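Local coordinates for protein transcriptional regulator, LRP/AsnC family (Neisseria meningitidis, PDB 2P5V) that probably regulates transcription as an Lrp/AsnC-family protein, binding specific DNA sequences through a winged helix-turn-helix domain and assembling as an octamer that binds calcium, at residues K14-V18 against L30-V34; L68-I74 against L111-T117; F73-R79 against G135-S141. All blocks are in the same frame, centred on the assembly; numbering follows the deposited sequence.

Contact 1. Residues K14-V18 against L30-V34; sequences KILQV and LSERV
Val34 sets its two methyl groups astride the flank of Ile15, and this pairing joins helix 10-21 to residues 30-34, on helix 27-33, inside the winged helix-turn-helix domain. The two side chains cross at about a right angle: Ile15 CG1 touches the fork of the valine, lying 3.7 Å from Val34 CG2 and equally close to Val34 CG1. The backbones also come nearest here, with the CA atoms of Ile15 and Val34 6.4 Å apart.

Leu30 makes the second apolar junction, one helical turn earlier. Its CG stands anti to the backbone N (chi1 174°), a setting that brings CD1 up against helix 10-21. There Leu30 CD1 meets Val18 CG1 at 3.7 Å and reaches Ile15 CG2 at 4.2 Å, so one methyl serves both residues. The isoleucine therefore divides its branches, CG1 for Val34 and CG2 for Leu30, while Val18 meets the leucine at a slant. Leu30 also touches Cys41 and Leu45 of helix 38-50, which ties all three helices of the DNA-binding unit together. Such a three-helix core is what the helix-turn-helix fold is built around.

No hydrogen bond links the two segments; the 297 Å² buried on both sides together falls mostly on Ile15, Val18, Leu30 and Val34. At the solvent-facing border, Val18 CG2 lies 4.3 Å from Arg33 CB, the arginine's first methylene. Lys14 and Val34 slide past each other in opposite directions, Lys14 CG resting 4.0 Å from Val34 CG1. Beyond a bend at chi2 (67°), the lysine chain carries its CE methylene to 3.6 Å from the carbonyl oxygen of Arg33.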
loop_
_atom_site.group_PDB
_atom_site.type_symbol
_atom_site.label_atom_id
_atom_site.label_comp_id
_atom_site.label_asym_id
_atom_site.label_seq_id
_atom_site.Cartn_x
_atom_site.Cartn_y
_atom_site.Cartn_z
ATOM N N LYS G 14 -42.398 -3.056 15.747
ATOM C CA LYS G 14 -43.081 -1.846 15.282
ATOM C C LYS G 14 -42.781 -0.630 16.162
ATOM O O LYS G 14 -42.508 0.454 15.652
ATOM C CB LYS G 14 -44.594 -2.086 15.229
ATOM C CG LYS G 14 -45.422 -0.911 14.707
ATOM C CD LYS G 14 -45.158 -0.637 13.234
ATOM C CE LYS G 14 -46.210 0.297 12.644
ATOM N NZ LYS G 14 -46.334 0.142 11.168
ATOM N N ILE G 15 -42.839 -0.823 17.479
ATOM C CA ILE G 15 -42.534 0.237 18.450
ATOM C C ILE G 15 -41.098 0.760 18.309
ATOM O O ILE G 15 -40.855 1.965 18.393
ATOM C CB ILE G 15 -42.746 -0.256 19.906
ATOM C CG1 ILE G 15 -44.236 -0.353 20.228
ATOM C CG2 ILE G 15 -42.071 0.677 20.895
ATOM C CD1 ILE G 15 -44.531 -0.956 21.596
ATOM N N LEU G 16 -40.151 -0.154 18.116
ATOM C CA LEU G 16 -38.743 0.221 17.950
ATOM C C LEU G 16 -38.506 0.958 16.632
ATOM O O LEU G 16 -37.746 1.921 16.578
ATOM C CB LEU G 16 -37.839 -1.009 18.046
ATOM C CG LEU G 16 -37.820 -1.695 19.415
ATOM C CD1 LEU G 16 -37.303 -3.116 19.283
ATOM C CD2 LEU G 16 -36.994 -0.911 20.426
ATOM N N GLN G 17 -39.163 0.510 15.571
ATOM C CA GLN G 17 -39.073 1.194 14.287
ATOM C C GLN G 17 -39.622 2.613 14.388
ATOM O O GLN G 17 -39.015 3.553 13.875
ATOM C CB GLN G 17 -39.830 0.423 13.213
ATOM C CG GLN G 17 -39.210 -0.925 12.860
ATOM C CD GLN G 17 -40.100 -1.755 11.952
ATOM O OE1 GLN G 17 -41.246 -1.394 11.684
ATOM N NE2 GLN G 17 -39.576 -2.873 11.477
ATOM N N VAL G 18 -40.770 2.759 15.050
ATOM C CA VAL G 18 -41.405 4.067 15.204
ATOM C C VAL G 18 -40.498 5.024 15.974
ATOM O O VAL G 18 -40.263 6.151 15.539
ATOM C CB VAL G 18 -42.771 3.968 15.932
ATOM C CG1 VAL G 18 -43.219 5.333 16.441
ATOM C CG2 VAL G 18 -43.828 3.369 15.011
ATOM N N LEU G 30 -47.236 7.356 20.374
ATOM C CA LEU G 30 -46.608 6.056 20.102
ATOM C C LEU G 30 -47.631 4.922 20.037
ATOM O O LEU G 30 -47.609 4.113 19.106
ATOM C CB LEU G 30 -45.551 5.750 21.178
ATOM C CG LEU G 30 -44.873 4.374 21.167
ATOM C CD1 LEU G 30 -44.111 4.159 19.875
ATOM C CD2 LEU G 30 -43.949 4.225 22.371
ATOM N N SER G 31 -48.521 4.877 21.028
ATOM C CA SER G 31 -49.583 3.872 21.087
ATOM C C SER G 31 -50.520 3.949 19.879
ATOM O O SER G 31 -50.991 2.920 19.394
ATOM C CB SER G 31 -50.389 4.025 22.384
ATOM O OG SER G 31 -51.172 5.208 22.374
ATOM N N GLU G 32 -50.772 5.168 19.400
ATOM C CA GLU G 32 -51.662 5.399 18.256
ATOM C C GLU G 32 -51.061 4.897 16.933
ATOM O O GLU G 32 -51.803 4.544 16.014
ATOM C CB GLU G 32 -52.003 6.897 18.158
ATOM C CG GLU G 32 -53.146 7.261 17.208
ATOM C CD GLU G 32 -54.536 6.952 17.771
ATOM O OE1 GLU G 32 -54.654 6.103 18.681
ATOM O OE2 GLU G 32 -55.518 7.565 17.292
ATOM N N ARG G 33 -49.732 4.851 16.840
ATOM C CA ARG G 33 -49.059 4.384 15.620
ATOM C C ARG G 33 -48.787 2.878 15.642
ATOM O O ARG G 33 -48.400 2.308 14.625
ATOM C CB ARG G 33 -47.740 5.134 15.382
ATOM C CG ARG G 33 -47.746 6.595 15.812
ATOM C CD ARG G 33 -47.062 7.518 14.808
ATOM N NE ARG G 33 -46.972 8.885 15.327
ATOM C CZ ARG G 33 -48.006 9.720 15.481
ATOM N NH1 ARG G 33 -49.248 9.359 15.157
ATOM N NH2 ARG G 33 -47.797 10.940 15.972
ATOM N N VAL G 34 -48.978 2.247 16.798
ATOM C CA VAL G 34 -48.724 0.814 16.963
ATOM C C VAL G 34 -50.019 0.030 17.227
ATOM O O VAL G 34 -49.979 -1.172 17.499
ATOM C CB VAL G 34 -47.707 0.571 18.109
ATOM C CG1 VAL G 34 -47.322 -0.903 18.195
ATOM C CG2 VAL G 34 -46.460 1.427 17.897
#

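Contact 2. Residues L68-I74 against L111-T117; sequences LGLQAFI and LLQAFFT
Leu70 and Phe116, Ala72 and Ala114, and Ile74 and Leu112 form three hydrogen-bonded pairs between antiparallel strands whose short axes run at 165° and approach to 4.6 Å. Each pair is closed by two N-H...O bonds; that from Ala72 N to Ala114 O, at 2.8 Å, is close to straight (174°).

On one face two glutamines lie along two phenylalanine rings. Gln71 runs beside Phe115, pointing the same way, with Gln71 CG over the ring face, 4.1 Å from the ring centroid. Gln113 repeats this CH-pi contact on Phe73, its CG 4.0 Å from that centroid. Both glutamines have CG anti to the backbone N and an extended chain, which runs each one out past the CZ end of a ring, the amide plane about 30° from that of the ring. Leu68 meets Phe115 at about a right angle, its CD1 4.0 Å from Phe115 CB.

These are central strands of the antiparallel sheet of the Lrp/AsnC ligand-binding domain, a ferredoxin-like alpha+beta (beta-alpha-beta-beta-alpha-beta) fold. On the glutamine face Phe102 of the second subunit meets the Phe73 ring, placing that face at a subunit interface. Helix 119-130 lies against the face bearing Leu70, Ala72, Ile74 and Phe116, where Phe122 packs edge-to-face on the Phe116 ring. Beneath this helix, Ile74 CB lies 4.1 Å from Leu112 CB, and Ile74 CD1 reaches the small Ala114 CB at 4.3 Å.

At the strand end Gly69 and Leu70 both face Phe116, a classic beta bulge. A calcium site seen in this protein includes Gly69, although no such ion is bound to this chain. A water lies by the bulge, weakly bonded to Gly69 N and 2.9 Å from Thr117 O.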
loop_
_atom_site.group_PDB
_atom_site.type_symbol
_atom_site.label_atom_id
_atom_site.label_comp_id
_atom_site.label_asym_id
_atom_site.label_seq_id
_atom_site.Cartn_x
_atom_site.Cartn_y
_atom_site.Cartn_z
ATOM N N LEU G 68 -20.422 23.186 10.956
ATOM C CA LEU G 68 -19.465 22.079 10.923
ATOM C C LEU G 68 -19.395 21.481 9.514
ATOM O O LEU G 68 -19.886 20.382 9.259
ATOM C CB LEU G 68 -19.817 21.013 11.960
ATOM C CG LEU G 68 -19.594 21.387 13.422
ATOM C CD1 LEU G 68 -20.282 20.359 14.320
ATOM C CD2 LEU G 68 -18.097 21.510 13.752
ATOM N N GLY G 69 -18.759 22.217 8.611
ATOM C CA GLY G 69 -18.637 21.800 7.221
ATOM C C GLY G 69 -17.688 20.644 6.942
ATOM O O GLY G 69 -17.795 20.020 5.906
ATOM N N LEU G 70 -16.762 20.360 7.858
ATOM C CA LEU G 70 -15.716 19.353 7.639
ATOM C C LEU G 70 -16.000 18.093 8.460
ATOM O O LEU G 70 -15.939 18.123 9.683
ATOM C CB LEU G 70 -14.339 19.919 8.039
ATOM C CG LEU G 70 -13.106 19.768 7.134
ATOM C CD1 LEU G 70 -11.813 19.626 7.974
ATOM C CD2 LEU G 70 -13.246 18.617 6.156
ATOM N N GLN G 71 -16.320 16.997 7.778
ATOM C CA GLN G 71 -16.482 15.693 8.411
ATOM C C GLN G 71 -15.312 14.805 8.014
ATOM O O GLN G 71 -15.116 14.520 6.833
ATOM C CB GLN G 71 -17.791 15.040 7.993
ATOM C CG GLN G 71 -17.992 13.659 8.629
ATOM C CD GLN G 71 -19.386 13.118 8.440
ATOM O OE1 GLN G 71 -20.149 13.585 7.586
ATOM N NE2 GLN G 71 -19.727 12.119 9.231
ATOM N N ALA G 72 -14.550 14.370 9.014
ATOM C CA ALA G 72 -13.325 13.596 8.803
ATOM C C ALA G 72 -13.469 12.156 9.278
ATOM O O ALA G 72 -14.069 11.890 10.326
ATOM C CB ALA G 72 -12.157 14.266 9.525
ATOM N N PHE G 73 -12.930 11.231 8.485
ATOM C CA PHE G 73 -12.669 9.872 8.936
ATOM C C PHE G 73 -11.167 9.748 9.158
ATOM O O PHE G 73 -10.388 9.856 8.214
ATOM C CB PHE G 73 -13.148 8.875 7.897
ATOM C CG PHE G 73 -14.636 8.737 7.857
ATOM C CD1 PHE G 73 -15.269 7.770 8.617
ATOM C CD2 PHE G 73 -15.407 9.599 7.096
ATOM C CE1 PHE G 73 -16.650 7.644 8.595
ATOM C CE2 PHE G 73 -16.787 9.477 7.068
ATOM C CZ PHE G 73 -17.406 8.499 7.813
ATOM N N ILE G 74 -10.755 9.571 10.409
ATOM C CA ILE G 74 -9.330 9.556 10.755
ATOM C C ILE G 74 -8.886 8.137 11.085
ATOM O O ILE G 74 -9.488 7.463 11.922
ATOM C CB ILE G 74 -9.008 10.483 11.941
ATOM C CG1 ILE G 74 -9.598 11.880 11.703
ATOM C CG2 ILE G 74 -7.498 10.565 12.162
ATOM C CD1 ILE G 74 -9.600 12.782 12.930
ATOM N N LEU G 111 -10.463 3.596 13.820
ATOM C CA LEU G 111 -11.128 4.528 12.909
ATOM C C LEU G 111 -11.984 5.517 13.682
ATOM O O LEU G 111 -12.873 5.121 14.425
ATOM C CB LEU G 111 -11.994 3.800 11.909
ATOM C CG LEU G 111 -12.597 4.750 10.860
ATOM C CD1 LEU G 111 -11.500 5.429 9.957
ATOM C CD2 LEU G 111 -13.624 3.999 10.031
ATOM N N LEU G 112 -11.711 6.805 13.476
ATOM C CA LEU G 112 -12.384 7.891 14.161
ATOM C C LEU G 112 -13.232 8.683 13.171
ATOM O O LEU G 112 -12.853 8.863 12.017
ATOM C CB LEU G 112 -11.365 8.817 14.817
ATOM C CG LEU G 112 -10.638 8.313 16.071
ATOM C CD1 LEU G 112 -9.863 7.037 15.805
ATOM C CD2 LEU G 112 -9.705 9.396 16.584
ATOM N N GLN G 113 -14.385 9.152 13.627
ATOM C CA GLN G 113 -15.254 9.994 12.809
ATOM C C GLN G 113 -15.431 11.297 13.593
ATOM O O GLN G 113 -15.812 11.273 14.764
ATOM C CB GLN G 113 -16.585 9.277 12.532
ATOM C CG GLN G 113 -17.413 9.867 11.376
ATOM C CD GLN G 113 -18.676 9.059 11.029
ATOM O OE1 GLN G 113 -18.771 7.852 11.289
ATOM N NE2 GLN G 113 -19.649 9.734 10.431
ATOM N N ALA G 114 -15.096 12.425 12.964
ATOM C CA ALA G 114 -14.999 13.708 13.675
ATOM C C ALA G 114 -15.501 14.880 12.846
ATOM O O ALA G 114 -15.479 14.839 11.620
ATOM C CB ALA G 114 -13.563 13.970 14.109
ATOM N N PHE G 115 -15.931 15.936 13.532
ATOM C CA PHE G 115 -16.497 17.102 12.872
ATOM C C PHE G 115 -15.744 18.372 13.211
ATOM O O PHE G 115 -15.362 18.588 14.363
ATOM C CB PHE G 115 -17.952 17.258 13.277
ATOM C CG PHE G 115 -18.903 16.510 12.398
ATOM C CD1 PHE G 115 -19.376 17.082 11.225
ATOM C CD2 PHE G 115 -19.337 15.244 12.744
ATOM C CE1 PHE G 115 -20.279 16.403 10.417
ATOM C CE2 PHE G 115 -20.236 14.557 11.933
ATOM C CZ PHE G 115 -20.710 15.146 10.774
ATOM N N PHE G 116 -15.545 19.214 12.197
ATOM C CA PHE G 116 -14.833 20.488 12.348
ATOM C C PHE G 116 -15.479 21.526 11.483
ATOM O O PHE G 116 -16.223 21.189 10.556
ATOM C CB PHE G 116 -13.360 20.326 11.966
ATOM C CG PHE G 116 -12.662 19.262 12.749
ATOM C CD1 PHE G 116 -11.981 19.575 13.917
ATOM C CD2 PHE G 116 -12.731 17.944 12.347
ATOM C CE1 PHE G 116 -11.362 18.580 14.657
ATOM C CE2 PHE G 116 -12.113 16.948 13.074
ATOM C CZ PHE G 116 -11.428 17.264 14.233
ATOM N N THR G 117 -15.226 22.791 11.797
ATOM C CA THR G 117 -15.750 23.896 10.997
ATOM C C THR G 117 -15.066 23.942 9.641
ATOM O O THR G 117 -15.715 24.145 8.616
ATOM C CB THR G 117 -15.556 25.260 11.675
ATOM O OG1 THR G 117 -14.163 25.470 11.907
ATOM C CG2 THR G 117 -16.317 25.333 12.997
HETATM O O HOH W 1 -18.429 24.916 7.832
#

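Contact 3. Residues F73-R79 against G135-S141; sequences FIRVSIR and GVQDAQS. With CA (calcium ion), chain I.
A calcium site between subunits is anchored on this strand pair, where Asp138, opposite Ser77, gives OD2 to the ion at 2.6 Å. Asp109 OD1 and the carbonyl oxygen of Glu107, both of the fourth subunit, also bind it, so the metal joins two chains. Asp138 OD1 is engaged by its own strand instead: it accepts from Ala139 N at 2.9 Å on the anti side. This bond restrains rotation of the carboxylate whose OD2 binds the calcium.

The strands run antiparallel at 160°. Arg75 and Gln140 exchange two backbone bonds, and Ser77 N gives an almost straight one (173°) to Asp138 O. Ser77 O takes two donors, Gln137 N at 2.9 Å and the more distant Asp138 N at 3.3 Å. Because Gln137 and Asp138 both face Ser77, the register slips by one residue: a classic beta bulge, in the edge strand, within this chain, of the Lrp/AsnC ligand-binding domain sheet.

Past the bulge the pairing resumes from Arg79 N to Gly135 O. The Arg79 chain bends at chi3 (-79°) and curls back, bringing NH1 to Val136 O at the edge of the guanidinium and in its plane; at 3.3 Å this bond is weak. Lys80 NZ of the fourth subunit donates to the same carbonyl oxygen.

Val76, which shares a face with Ala139, crosses Val136 at about a right angle, CG1 to CG1 at 3.9 Å, and Phe88 of helix 84-94 packs on both valines. Toward the other end of the pair, the Ser141 hydroxyl lies against the branches of Ile74, with Ser141 OG 3.4 Å from Ile74 CG2.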
loop_
_atom_site.group_PDB
_atom_site.type_symbol
_atom_site.label_atom_id
_atom_site.label_comp_id
_atom_site.label_asym_id
_atom_site.label_seq_id
_atom_site.Cartn_x
_atom_site.Cartn_y
_atom_site.Cartn_z
ATOM N N PHE G 73 -12.930 11.231 8.485
ATOM C CA PHE G 73 -12.669 9.872 8.936
ATOM C C PHE G 73 -11.167 9.748 9.158
ATOM O O PHE G 73 -10.388 9.856 8.214
ATOM C CB PHE G 73 -13.148 8.875 7.897
ATOM C CG PHE G 73 -14.636 8.737 7.857
ATOM C CD1 PHE G 73 -15.269 7.770 8.617
ATOM C CD2 PHE G 73 -15.407 9.599 7.096
ATOM C CE1 PHE G 73 -16.650 7.644 8.595
ATOM C CE2 PHE G 73 -16.787 9.477 7.068
ATOM C CZ PHE G 73 -17.406 8.499 7.813
ATOM N N ILE G 74 -10.755 9.571 10.409
ATOM C CA ILE G 74 -9.330 9.556 10.755
ATOM C C ILE G 74 -8.886 8.137 11.085
ATOM O O ILE G 74 -9.488 7.463 11.922
ATOM C CB ILE G 74 -9.008 10.483 11.941
ATOM C CG1 ILE G 74 -9.598 11.880 11.703
ATOM C CG2 ILE G 74 -7.498 10.565 12.162
ATOM C CD1 ILE G 74 -9.600 12.782 12.930
ATOM N N ARG G 75 -7.847 7.688 10.385
ATOM C CA ARG G 75 -7.256 6.382 10.598
ATOM C C ARG G 75 -6.012 6.525 11.475
ATOM O O ARG G 75 -5.007 7.115 11.056
ATOM C CB ARG G 75 -6.866 5.763 9.264
ATOM C CG ARG G 75 -8.002 5.542 8.272
ATOM C CD ARG G 75 -7.438 4.807 7.061
ATOM N NE ARG G 75 -8.332 4.688 5.913
ATOM C CZ ARG G 75 -8.009 4.060 4.770
ATOM N NH1 ARG G 75 -6.822 3.467 4.625
ATOM N NH2 ARG G 75 -8.873 4.012 3.756
ATOM N N VAL G 76 -6.090 5.970 12.683
ATOM C CA VAL G 76 -5.034 6.100 13.687
ATOM C C VAL G 76 -4.300 4.780 13.914
ATOM O O VAL G 76 -4.920 3.712 14.051
ATOM C CB VAL G 76 -5.596 6.632 15.046
ATOM C CG1 VAL G 76 -4.469 6.813 16.077
ATOM C CG2 VAL G 76 -6.331 7.950 14.827
ATOM N N SER G 77 -2.975 4.883 13.936
ATOM C CA SER G 77 -2.098 3.783 14.250
ATOM C C SER G 77 -1.637 4.026 15.655
ATOM O O SER G 77 -1.096 5.090 15.983
ATOM C CB SER G 77 -0.877 3.729 13.316
ATOM O OG SER G 77 -1.283 3.683 11.964
ATOM N N ILE G 78 -1.856 3.022 16.478
ATOM C CA ILE G 78 -1.521 3.081 17.867
ATOM C C ILE G 78 -0.040 2.731 18.010
ATOM O O ILE G 78 0.524 1.999 17.190
ATOM C CB ILE G 78 -2.446 2.115 18.665
ATOM C CG1 ILE G 78 -2.677 2.629 20.088
ATOM C CG2 ILE G 78 -1.918 0.668 18.626
ATOM C CD1 ILE G 78 -3.448 3.923 20.130
ATOM N N ARG G 79 0.599 3.280 19.032
ATOM C CA ARG G 79 1.962 2.888 19.355
ATOM C C ARG G 79 1.937 1.610 20.174
ATOM O O ARG G 79 1.074 1.435 21.031
ATOM C CB ARG G 79 2.672 4.000 20.116
ATOM C CG ARG G 79 3.798 3.547 21.042
ATOM C CD ARG G 79 4.368 4.708 21.850
ATOM N NE ARG G 79 5.288 5.503 21.044
ATOM C CZ ARG G 79 4.935 6.475 20.208
ATOM N NH1 ARG G 79 3.662 6.826 20.040
ATOM N NH2 ARG G 79 5.877 7.108 19.527
ATOM N N GLY G 135 0.250 7.872 22.972
ATOM C CA GLY G 135 -0.248 6.607 22.439
ATOM C C GLY G 135 -0.338 6.533 20.927
ATOM O O GLY G 135 -0.452 5.434 20.380
ATOM N N VAL G 136 -0.271 7.684 20.251
ATOM C CA VAL G 136 -0.501 7.757 18.807
ATOM C C VAL G 136 0.808 7.746 18.021
ATOM O O VAL G 136 1.629 8.643 18.158
ATOM C CB VAL G 136 -1.338 9.014 18.420
ATOM C CG1 VAL G 136 -1.461 9.152 16.897
ATOM C CG2 VAL G 136 -2.723 8.949 19.068
ATOM N N GLN G 137 0.975 6.721 17.187
ATOM C CA GLN G 137 2.140 6.568 16.321
ATOM C C GLN G 137 1.965 7.382 15.049
ATOM O O GLN G 137 2.902 8.031 14.596
ATOM C CB GLN G 137 2.288 5.100 15.951
ATOM C CG GLN G 137 3.481 4.736 15.101
ATOM C CD GLN G 137 3.311 3.348 14.497
ATOM O OE1 GLN G 137 3.597 2.336 15.147
ATOM N NE2 GLN G 137 2.820 3.293 13.253
ATOM N N ASP G 138 0.771 7.315 14.458
ATOM C CA ASP G 138 0.472 8.067 13.234
ATOM C C ASP G 138 -1.031 8.163 12.976
ATOM O O ASP G 138 -1.814 7.404 13.544
ATOM C CB ASP G 138 1.161 7.427 12.018
ATOM C CG ASP G 138 1.772 8.465 11.076
ATOM O OD1 ASP G 138 1.231 9.595 10.969
ATOM O OD2 ASP G 138 2.806 8.153 10.445
ATOM N N ALA G 139 -1.410 9.105 12.113
ATOM C CA ALA G 139 -2.796 9.294 11.699
ATOM C C ALA G 139 -2.850 9.746 10.244
ATOM O O ALA G 139 -1.947 10.400 9.756
ATOM C CB ALA G 139 -3.498 10.302 12.596
ATOM N N GLN G 140 -3.902 9.352 9.542
ATOM C CA GLN G 140 -4.127 9.823 8.182
ATOM C C GLN G 140 -5.622 9.873 7.966
ATOM O O GLN G 140 -6.338 9.011 8.460
ATOM C CB GLN G 140 -3.455 8.912 7.157
ATOM C CG GLN G 140 -3.916 7.468 7.187
ATOM C CD GLN G 140 -3.252 6.648 6.112
ATOM O OE1 GLN G 140 -2.153 6.122 6.297
ATOM N NE2 GLN G 140 -3.912 6.540 4.976
ATOM N N SER G 141 -6.076 10.869 7.216
ATOM C CA SER G 141 -7.464 11.255 7.226
ATOM C C SER G 141 -8.037 11.441 5.838
ATOM O O SER G 141 -7.336 11.859 4.902
ATOM C CB SER G 141 -7.631 12.558 8.001
ATOM O OG SER G 141 -7.167 12.403 9.327
HETATM CA CA CA I . 2.322 9.195 8.058
#

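Overall arrangement
Contacts 2 and 3 flank strand 70-78 in one sheet: 111-117 pairs along one edge and 135-141 along the other, with Phe73 and Ile74 common to both. Their centres are 14 Å apart, and they touch directly where Leu112 CD1 meets Val76 CG2 at 3.8 Å. Both also reach the second subunit, while contact 3 adds the calcium link to the fourth; Ile74, shared by the two, has its side chain about 11 Å from a bound calcium. Contact 1 lies in the DNA-binding domain, across the centre of the chain. Its centre is 33 Å from that of contact 2 and 42 Å from that of contact 3, without any touch.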